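Long-range contacts in ATP phosphoribosyltransferase regulatory subunit (Lactococcus lactis, PDB 1Z7M), which is required for the first step of histidine biosynthesis and may allow feedback regulation of ATP phosphoribosyltransferase activity by histidine: residues Lys125-Glu130 with Ser137-Gln142; Glu201-Lys206 with Lys229-Thr234. All blocks are in the same frame, centred on the assembly; numbering follows the deposited sequence.

Interaction 1: residues Lys125-Glu130 with Ser137-Gln142; sequences KIFRKE and STENYQ
Lys125 and Glu139, diagonal neighbours in an antiparallel ladder, meet in a salt bridge from NZ of Lys125 to OE2 of Glu139 (2.9 Å), reached on the anti side of the carboxylate and 21° out of its plane. A bend at chi3 (69°) brings the lysine's amine to this oxygen, and its CE lies at the edge of the Tyr141 ring. CG of Glu139 also rests 3.6 Å from CE2 of Phe127, completing the tight face. OG of Ser62 of the second subunit hydrogen-bonds the same OE2. Replacing Lys125 with an alanine here would probably strip Glu139 of its positive mate and open a gap beside Tyr141. On the other face CD1 of Ile126 touches the Gln142 amide. Ile126 N to Asn140 O (2.8 Å) and Asn140 N to Ile126 O (3.1 Å) tie the strands. Toward the turn the contact thins to Arg128 N on Thr138 O (3.2 Å) and Glu130 CG against Ser137 O, on a partly exposed side. This hairpin is motif 2 of the class II synthetase fold; strand 56-57 flanks 118-127, strand 320-326 flanks 139-148, and Met327 of helix 327-338 packs on Tyr141.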
ATOM      1  N   LYS B 125      11.708   0.551  19.276  1.00 52.46           N
ATOM      2  CA  LYS B 125      12.450   0.837  18.069  1.00 52.69           C
ATOM      3  C   LYS B 125      11.725   1.632  17.002  1.00 52.86           C
ATOM      4  O   LYS B 125      10.502   1.610  16.917  1.00 52.18           O
ATOM      5  CB  LYS B 125      12.977  -0.463  17.479  1.00 52.73           C
ATOM      6  CG  LYS B 125      11.918  -1.484  17.252  1.00 52.94           C
ATOM      7  CD  LYS B 125      12.464  -2.715  16.538  1.00 52.47           C
ATOM      8  CE  LYS B 125      13.409  -3.520  17.406  1.00 51.32           C
ATOM      9  NZ  LYS B 125      13.722  -4.822  16.749  1.00 51.11           N
ATOM     10  N   ILE B 126      12.525   2.363  16.221  1.00 53.31           N
ATOM     11  CA  ILE B 126      12.055   3.179  15.108  1.00 54.05           C
ATOM     12  C   ILE B 126      12.529   2.448  13.866  1.00 54.74           C
ATOM     13  O   ILE B 126      13.456   1.650  13.944  1.00 54.71           O
ATOM     14  CB  ILE B 126      12.680   4.593  15.107  1.00 53.41           C
ATOM     15  CG1 ILE B 126      14.200   4.499  15.113  1.00 52.77           C
ATOM     16  CG2 ILE B 126      12.190   5.376  16.287  1.00 53.18           C
ATOM     17  CD1 ILE B 126      14.854   5.821  14.825  1.00 52.35           C
ATOM     18  N   PHE B 127      11.899   2.723  12.729  1.00 55.63           N
ATOM     19  CA  PHE B 127      12.254   2.056  11.486  1.00 56.99           C
ATOM     20  C   PHE B 127      12.592   3.019  10.367  1.00 58.69           C
ATOM     21  O   PHE B 127      11.721   3.750   9.891  1.00 59.18           O
ATOM     22  CB  PHE B 127      11.100   1.166  11.038  1.00 56.18           C
ATOM     23  CG  PHE B 127      10.545   0.303  12.132  1.00 55.22           C
ATOM     24  CD1 PHE B 127       9.573   0.792  12.997  1.00 55.20           C
ATOM     25  CD2 PHE B 127      11.027  -0.992  12.329  1.00 54.00           C
ATOM     26  CE1 PHE B 127       9.094   0.004  14.042  1.00 54.89           C
ATOM     27  CE2 PHE B 127      10.553  -1.784  13.371  1.00 53.40           C
ATOM     28  CZ  PHE B 127       9.588  -1.282  14.226  1.00 54.11           C
ATOM     29  N   ARG B 128      13.853   3.010   9.946  1.00 60.92           N
ATOM     30  CA  ARG B 128      14.327   3.874   8.862  1.00 62.96           C
ATOM     31  C   ARG B 128      14.918   2.945   7.811  1.00 63.50           C
ATOM     32  O   ARG B 128      15.357   1.849   8.144  1.00 63.83           O
ATOM     33  CB  ARG B 128      15.418   4.828   9.369  1.00 64.45           C
ATOM     34  CG  ARG B 128      15.026   5.677  10.584  1.00 67.70           C
ATOM     35  CD  ARG B 128      16.259   6.201  11.363  1.00 70.73           C
ATOM     36  NE  ARG B 128      16.489   7.643  11.216  1.00 73.03           N
ATOM     37  CZ  ARG B 128      15.682   8.611  11.668  1.00 73.71           C
ATOM     38  NH1 ARG B 128      14.558   8.326  12.317  1.00 73.57           N
ATOM     39  NH2 ARG B 128      16.004   9.882  11.463  1.00 73.50           N
ATOM     40  N   LYS B 129      14.929   3.365   6.551  1.00 64.45           N
ATOM     41  CA  LYS B 129      15.493   2.536   5.481  1.00 65.03           C
ATOM     42  C   LYS B 129      16.956   2.846   5.248  1.00 66.07           C
ATOM     43  O   LYS B 129      17.370   4.005   5.304  1.00 66.21           O
ATOM     44  CB  LYS B 129      14.759   2.767   4.170  1.00 64.51           C
ATOM     45  CG  LYS B 129      13.410   2.156   4.104  1.00 63.72           C
ATOM     46  CD  LYS B 129      12.801   2.488   2.794  1.00 63.52           C
ATOM     47  CE  LYS B 129      11.479   1.805   2.641  1.00 64.28           C
ATOM     48  NZ  LYS B 129      10.818   2.233   1.374  1.00 65.32           N
ATOM     49  N   GLU B 130      17.738   1.814   4.967  1.00 67.11           N
ATOM     50  CA  GLU B 130      19.160   1.999   4.705  1.00 68.90           C
ATOM     51  C   GLU B 130      19.531   1.201   3.457  1.00 69.64           C
ATOM     52  O   GLU B 130      18.776   0.337   3.046  1.00 69.61           O
ATOM     53  CB  GLU B 130      19.978   1.547   5.920  1.00 69.36           C
ATOM     54  CG  GLU B 130      19.825   2.462   7.133  1.00 70.85           C
ATOM     55  CD  GLU B 130      20.362   3.881   6.901  1.00 71.96           C
ATOM     56  OE1 GLU B 130      19.849   4.823   7.551  1.00 72.28           O
ATOM     57  OE2 GLU B 130      21.298   4.059   6.084  1.00 72.55           O
ATOM     58  N   SER B 137      21.685  -0.900  10.091  1.00 60.90           N
ATOM     59  CA  SER B 137      20.464  -1.461  10.638  1.00 61.03           C
ATOM     60  C   SER B 137      19.280  -0.614  10.200  1.00 61.17           C
ATOM     61  O   SER B 137      19.375   0.611  10.146  1.00 61.26           O
ATOM     62  CB  SER B 137      20.529  -1.490  12.166  1.00 60.68           C
ATOM     63  OG  SER B 137      21.701  -2.148  12.608  1.00 61.11           O
ATOM     64  N   THR B 138      18.171  -1.263   9.866  1.00 60.79           N
ATOM     65  CA  THR B 138      16.971  -0.530   9.482  1.00 60.26           C
ATOM     66  C   THR B 138      16.073  -0.540  10.734  1.00 59.53           C
ATOM     67  O   THR B 138      15.228   0.338  10.927  1.00 59.35           O
ATOM     68  CB  THR B 138      16.288  -1.188   8.237  1.00 60.60           C
ATOM     69  OG1 THR B 138      15.038  -1.776   8.612  1.00 60.62           O
ATOM     70  CG2 THR B 138      17.217  -2.249   7.618  1.00 60.19           C
ATOM     71  N   GLU B 139      16.302  -1.533  11.594  1.00 59.22           N
ATOM     72  CA  GLU B 139      15.580  -1.666  12.859  1.00 58.47           C
ATOM     73  C   GLU B 139      16.496  -1.079  13.948  1.00 57.66           C
ATOM     74  O   GLU B 139      17.564  -1.617  14.254  1.00 57.77           O
ATOM     75  CB  GLU B 139      15.271  -3.133  13.137  1.00 58.65           C
ATOM     76  CG  GLU B 139      13.800  -3.437  13.306  1.00 59.66           C
ATOM     77  CD  GLU B 139      13.496  -4.906  13.062  1.00 60.74           C
ATOM     78  OE1 GLU B 139      13.671  -5.358  11.907  1.00 60.96           O
ATOM     79  OE2 GLU B 139      13.090  -5.607  14.018  1.00 60.75           O
ATOM     80  N   ASN B 140      16.062   0.038  14.519  1.00 55.96           N
ATOM     81  CA  ASN B 140      16.824   0.772  15.512  1.00 54.38           C
ATOM     82  C   ASN B 140      16.142   0.872  16.841  1.00 53.67           C
ATOM     83  O   ASN B 140      15.109   1.531  16.964  1.00 53.28           O
ATOM     84  CB  ASN B 140      17.066   2.180  15.005  1.00 54.57           C
ATOM     85  CG  ASN B 140      17.769   2.197  13.684  1.00 54.89           C
ATOM     86  OD1 ASN B 140      17.406   2.950  12.792  1.00 55.98           O
ATOM     87  ND2 ASN B 140      18.791   1.372  13.551  1.00 55.39           N
ATOM     88  N   TYR B 141      16.756   0.249  17.842  1.00 53.26           N
ATOM     89  CA  TYR B 141      16.243   0.241  19.205  1.00 52.70           C
ATOM     90  C   TYR B 141      16.804   1.439  19.953  1.00 52.48           C
ATOM     91  O   TYR B 141      18.014   1.632  20.023  1.00 52.43           O
ATOM     92  CB  TYR B 141      16.686  -1.025  19.921  1.00 52.17           C
ATOM     93  CG  TYR B 141      15.791  -1.401  21.073  1.00 52.22           C
ATOM     94  CD1 TYR B 141      14.760  -2.314  20.901  1.00 51.91           C
ATOM     95  CD2 TYR B 141      15.977  -0.850  22.346  1.00 52.77           C
ATOM     96  CE1 TYR B 141      13.940  -2.680  21.964  1.00 52.06           C
ATOM     97  CE2 TYR B 141      15.150  -1.208  23.419  1.00 52.36           C
ATOM     98  CZ  TYR B 141      14.139  -2.123  23.216  1.00 51.61           C
ATOM     99  OH  TYR B 141      13.313  -2.482  24.246  1.00 50.51           O
ATOM    100  N   GLN B 142      15.930   2.245  20.520  1.00 52.13           N
ATOM    101  CA  GLN B 142      16.406   3.384  21.247  1.00 52.20           C
ATOM    102  C   GLN B 142      15.767   3.387  22.616  1.00 52.76           C
ATOM    103  O   GLN B 142      14.758   2.704  22.838  1.00 52.96           O
ATOM    104  CB  GLN B 142      16.021   4.659  20.527  1.00 51.51           C
ATOM    105  CG  GLN B 142      16.222   4.598  19.055  1.00 51.96           C
ATOM    106  CD  GLN B 142      15.829   5.889  18.372  1.00 52.46           C
ATOM    107  OE1 GLN B 142      14.778   6.455  18.647  1.00 52.18           O
ATOM    108  NE2 GLN B 142      16.680   6.364  17.475  1.00 53.23           N
TER

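Interaction 2: residues Glu201-Lys206 with Lys229-Thr234; sequences ELLLKK and KEIFIT
The carbonyl oxygen of Phe232 is approached by the last three atoms of the Lys206 side chain. NZ of Lys206 donates a weak hydrogen bond to Phe232 O at 3.5 Å, while CD and CE of the lysine lie against the same oxygen. The chain runs extended through chi3 and then folds at its final bond (chi4 -49°), which turns the ammonium back to the carbonyl instead of carrying it past. This bond is the one hydrogen bond between the two segments, and the rest is mainly apolar, apart from the carbonyl oxygen of Leu202, which lies obliquely beside the ring. The Phe232 ring reaches across to the end of helix 196-204, its CZ 4.1 Å from CB of Leu202 and its CD2 3.8 Å from CA of Lys206. The Leu203 and Phe232 side chains cross at about a right angle, and CD2 of Leu203 meets CD1 of Ile231 at 4.2 Å. The ring thus packs against a helix terminus. That terminus is a Schellman motif: Lys206, with positive phi (45°), is its C-prime residue, Asp207 N bonds to Leu202 O, and Lys206 N bonds weakly to Leu203 O. At this turn out of the helix the CA of Lys206 lies closest to that of Phe232. The lysine also makes a cation-pi contact with an aromatic side chain on a chain of another protein, probably the catalytic subunit, and a bound phosphate ion lies about 5 Å from the Lys206 side chain. Leu208 and Leu211 of helix 208-217 pack on the phenylalanine, while Phe185 and Leu188 of helix 182-191 pack on Leu203 and Ile231, so the contact joins the ends of helices 196-204 and 222-231 within a helical cluster.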
ATOM      1  N   GLU B 201      28.016  23.285   6.339  1.00 59.12           N
ATOM      2  CA  GLU B 201      28.675  22.190   5.668  1.00 59.32           C
ATOM      3  C   GLU B 201      30.156  22.144   6.061  1.00 58.81           C
ATOM      4  O   GLU B 201      30.739  21.063   6.200  1.00 59.35           O
ATOM      5  CB  GLU B 201      28.517  22.332   4.155  1.00 60.90           C
ATOM      6  CG  GLU B 201      29.141  21.175   3.372  1.00 63.56           C
ATOM      7  CD  GLU B 201      28.486  19.818   3.676  1.00 65.10           C
ATOM      8  OE1 GLU B 201      29.074  18.770   3.298  1.00 65.69           O
ATOM      9  OE2 GLU B 201      27.384  19.805   4.284  1.00 65.60           O
ATOM     10  N   LEU B 202      30.759  23.316   6.253  1.00 57.08           N
ATOM     11  CA  LEU B 202      32.163  23.395   6.622  1.00 55.50           C
ATOM     12  C   LEU B 202      32.421  22.794   7.992  1.00 55.40           C
ATOM     13  O   LEU B 202      33.414  22.095   8.194  1.00 55.76           O
ATOM     14  CB  LEU B 202      32.642  24.848   6.585  1.00 54.41           C
ATOM     15  CG  LEU B 202      32.913  25.438   5.194  1.00 53.05           C
ATOM     16  CD1 LEU B 202      33.355  26.875   5.324  1.00 52.48           C
ATOM     17  CD2 LEU B 202      33.988  24.639   4.496  1.00 52.96           C
ATOM     18  N   LEU B 203      31.526  23.060   8.933  1.00 54.80           N
ATOM     19  CA  LEU B 203      31.654  22.542  10.291  1.00 54.29           C
ATOM     20  C   LEU B 203      31.351  21.054  10.389  1.00 54.48           C
ATOM     21  O   LEU B 203      31.949  20.333  11.198  1.00 54.88           O
ATOM     22  CB  LEU B 203      30.719  23.302  11.216  1.00 53.91           C
ATOM     23  CG  LEU B 203      31.169  24.683  11.691  1.00 53.65           C
ATOM     24  CD1 LEU B 203      29.983  25.405  12.271  1.00 53.35           C
ATOM     25  CD2 LEU B 203      32.264  24.552  12.738  1.00 53.74           C
ATOM     26  N   LEU B 204      30.406  20.609   9.570  1.00 54.14           N
ATOM     27  CA  LEU B 204      29.994  19.221   9.531  1.00 54.49           C
ATOM     28  C   LEU B 204      31.083  18.295   9.098  1.00 55.05           C
ATOM     29  O   LEU B 204      31.233  17.199   9.635  1.00 55.45           O
ATOM     30  CB  LEU B 204      28.860  19.049   8.559  1.00 54.63           C
ATOM     31  CG  LEU B 204      27.502  19.371   9.136  1.00 54.48           C
ATOM     32  CD1 LEU B 204      26.479  19.367   8.021  1.00 55.06           C
ATOM     33  CD2 LEU B 204      27.173  18.352  10.193  1.00 54.61           C
ATOM     34  N   LYS B 205      31.814  18.733   8.088  1.00 55.45           N
ATOM     35  CA  LYS B 205      32.884  17.946   7.533  1.00 56.39           C
ATOM     36  C   LYS B 205      34.213  18.411   8.083  1.00 56.95           C
ATOM     37  O   LYS B 205      35.250  17.866   7.723  1.00 57.30           O
ATOM     38  CB  LYS B 205      32.857  18.102   6.023  1.00 56.63           C
ATOM     39  CG  LYS B 205      31.466  17.972   5.418  1.00 57.12           C
ATOM     40  CD  LYS B 205      30.964  16.534   5.421  1.00 58.68           C
ATOM     41  CE  LYS B 205      31.962  15.606   4.757  1.00 61.15           C
ATOM     42  NZ  LYS B 205      32.399  16.082   3.400  1.00 61.14           N
ATOM     43  N   LYS B 206      34.178  19.390   8.982  1.00 57.39           N
ATOM     44  CA  LYS B 206      35.407  19.918   9.525  1.00 57.91           C
ATOM     45  C   LYS B 206      36.330  20.110   8.358  1.00 58.47           C
ATOM     46  O   LYS B 206      37.500  19.705   8.331  1.00 58.72           O
ATOM     47  CB  LYS B 206      36.001  19.004  10.587  1.00 57.74           C
ATOM     48  CG  LYS B 206      35.158  18.942  11.849  1.00 57.37           C
ATOM     49  CD  LYS B 206      35.941  18.378  13.016  1.00 56.99           C
ATOM     50  CE  LYS B 206      35.090  18.322  14.268  1.00 56.42           C
ATOM     51  NZ  LYS B 206      34.405  19.615  14.522  1.00 55.89           N
ATOM     52  N   LYS B 229      38.885  29.183  12.950  1.00 64.22           N
ATOM     53  CA  LYS B 229      39.941  28.189  12.734  1.00 64.71           C
ATOM     54  C   LYS B 229      40.115  27.222  13.906  1.00 65.01           C
ATOM     55  O   LYS B 229      40.462  26.058  13.715  1.00 64.78           O
ATOM     56  CB  LYS B 229      41.289  28.876  12.518  1.00 65.17           C
ATOM     57  CG  LYS B 229      41.432  29.688  11.266  1.00 67.00           C
ATOM     58  CD  LYS B 229      42.863  30.245  11.157  1.00 68.50           C
ATOM     59  CE  LYS B 229      43.082  31.048   9.870  1.00 70.08           C
ATOM     60  NZ  LYS B 229      42.852  30.229   8.629  1.00 69.96           N
ATOM     61  N   GLU B 230      39.870  27.729  15.113  1.00 64.74           N
ATOM     62  CA  GLU B 230      40.046  26.986  16.356  1.00 64.49           C
ATOM     63  C   GLU B 230      38.897  26.067  16.778  1.00 64.09           C
ATOM     64  O   GLU B 230      39.131  24.896  17.077  1.00 64.09           O
ATOM     65  CB  GLU B 230      40.336  27.986  17.484  1.00 65.48           C
ATOM     66  CG  GLU B 230      41.218  27.470  18.619  1.00 67.14           C
ATOM     67  CD  GLU B 230      42.656  27.230  18.191  1.00 68.19           C
ATOM     68  OE1 GLU B 230      43.507  26.998  19.082  1.00 68.78           O
ATOM     69  OE2 GLU B 230      42.931  27.268  16.967  1.00 68.67           O
ATOM     70  N   ILE B 231      37.669  26.585  16.817  1.00 63.16           N
ATOM     71  CA  ILE B 231      36.524  25.781  17.229  1.00 62.25           C
ATOM     72  C   ILE B 231      36.349  24.530  16.383  1.00 61.89           C
ATOM     73  O   ILE B 231      35.524  23.674  16.695  1.00 62.04           O
ATOM     74  CB  ILE B 231      35.225  26.559  17.152  1.00 62.43           C
ATOM     75  CG1 ILE B 231      34.961  26.963  15.701  1.00 62.89           C
ATOM     76  CG2 ILE B 231      35.282  27.751  18.070  1.00 62.43           C
ATOM     77  CD1 ILE B 231      33.569  27.494  15.454  1.00 63.08           C
ATOM     78  N   PHE B 232      37.114  24.425  15.305  1.00 60.84           N
ATOM     79  CA  PHE B 232      37.043  23.254  14.446  1.00 60.02           C
ATOM     80  C   PHE B 232      37.878  22.113  14.987  1.00 60.51           C
ATOM     81  O   PHE B 232      37.610  20.969  14.661  1.00 60.55           O
ATOM     82  CB  PHE B 232      37.580  23.568  13.055  1.00 58.60           C
ATOM     83  CG  PHE B 232      36.542  23.992  12.063  1.00 56.75           C
ATOM     84  CD1 PHE B 232      35.686  25.053  12.331  1.00 56.38           C
ATOM     85  CD2 PHE B 232      36.477  23.375  10.822  1.00 55.36           C
ATOM     86  CE1 PHE B 232      34.788  25.490  11.373  1.00 55.48           C
ATOM     87  CE2 PHE B 232      35.583  23.807   9.865  1.00 54.60           C
ATOM     88  CZ  PHE B 232      34.739  24.864  10.137  1.00 54.62           C
ATOM     89  N   ILE B 233      38.897  22.406  15.794  1.00 61.45           N
ATOM     90  CA  ILE B 233      39.766  21.337  16.279  1.00 62.65           C
ATOM     91  C   ILE B 233      40.198  21.313  17.734  1.00 63.73           C
ATOM     92  O   ILE B 233      41.164  20.618  18.055  1.00 64.05           O
ATOM     93  CB  ILE B 233      41.067  21.257  15.443  1.00 62.15           C
ATOM     94  CG1 ILE B 233      41.909  22.508  15.679  1.00 62.05           C
ATOM     95  CG2 ILE B 233      40.741  21.103  13.962  1.00 60.99           C
ATOM     96  CD1 ILE B 233      43.232  22.494  14.940  1.00 62.94           C
ATOM     97  N   THR B 234      39.525  22.054  18.613  1.00 65.09           N
ATOM     98  CA  THR B 234      39.912  22.038  20.024  1.00 66.38           C
ATOM     99  C   THR B 234      38.809  22.282  21.024  1.00 67.21           C
ATOM    100  O   THR B 234      37.881  23.037  20.765  1.00 67.37           O
ATOM    101  CB  THR B 234      40.990  23.075  20.353  1.00 66.73           C
ATOM    102  OG1 THR B 234      41.386  22.910  21.723  1.00 68.16           O
ATOM    103  CG2 THR B 234      40.452  24.484  20.175  1.00 66.22           C
TER

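Overall arrangement
Interactions 1 and 2 follow one another along the chain and stay apart in space: their centres are 29 Å apart, and their nearest atoms about 14 Å. They illustrate how one chain can use different local designs at different partner surfaces. Interaction 1, a strand pair in the main mixed sheet, reaches the second copy of the protein; interaction 2, made by helix ends, borders a chain of another protein and a phosphate ion, probably from the crystallisation liquor. The sheet and the helical cluster are linked by strand 175-181, which lies in the same sheet as 118-127 and 139-148 and leads directly into helix 182-191, a neighbour of interaction 2.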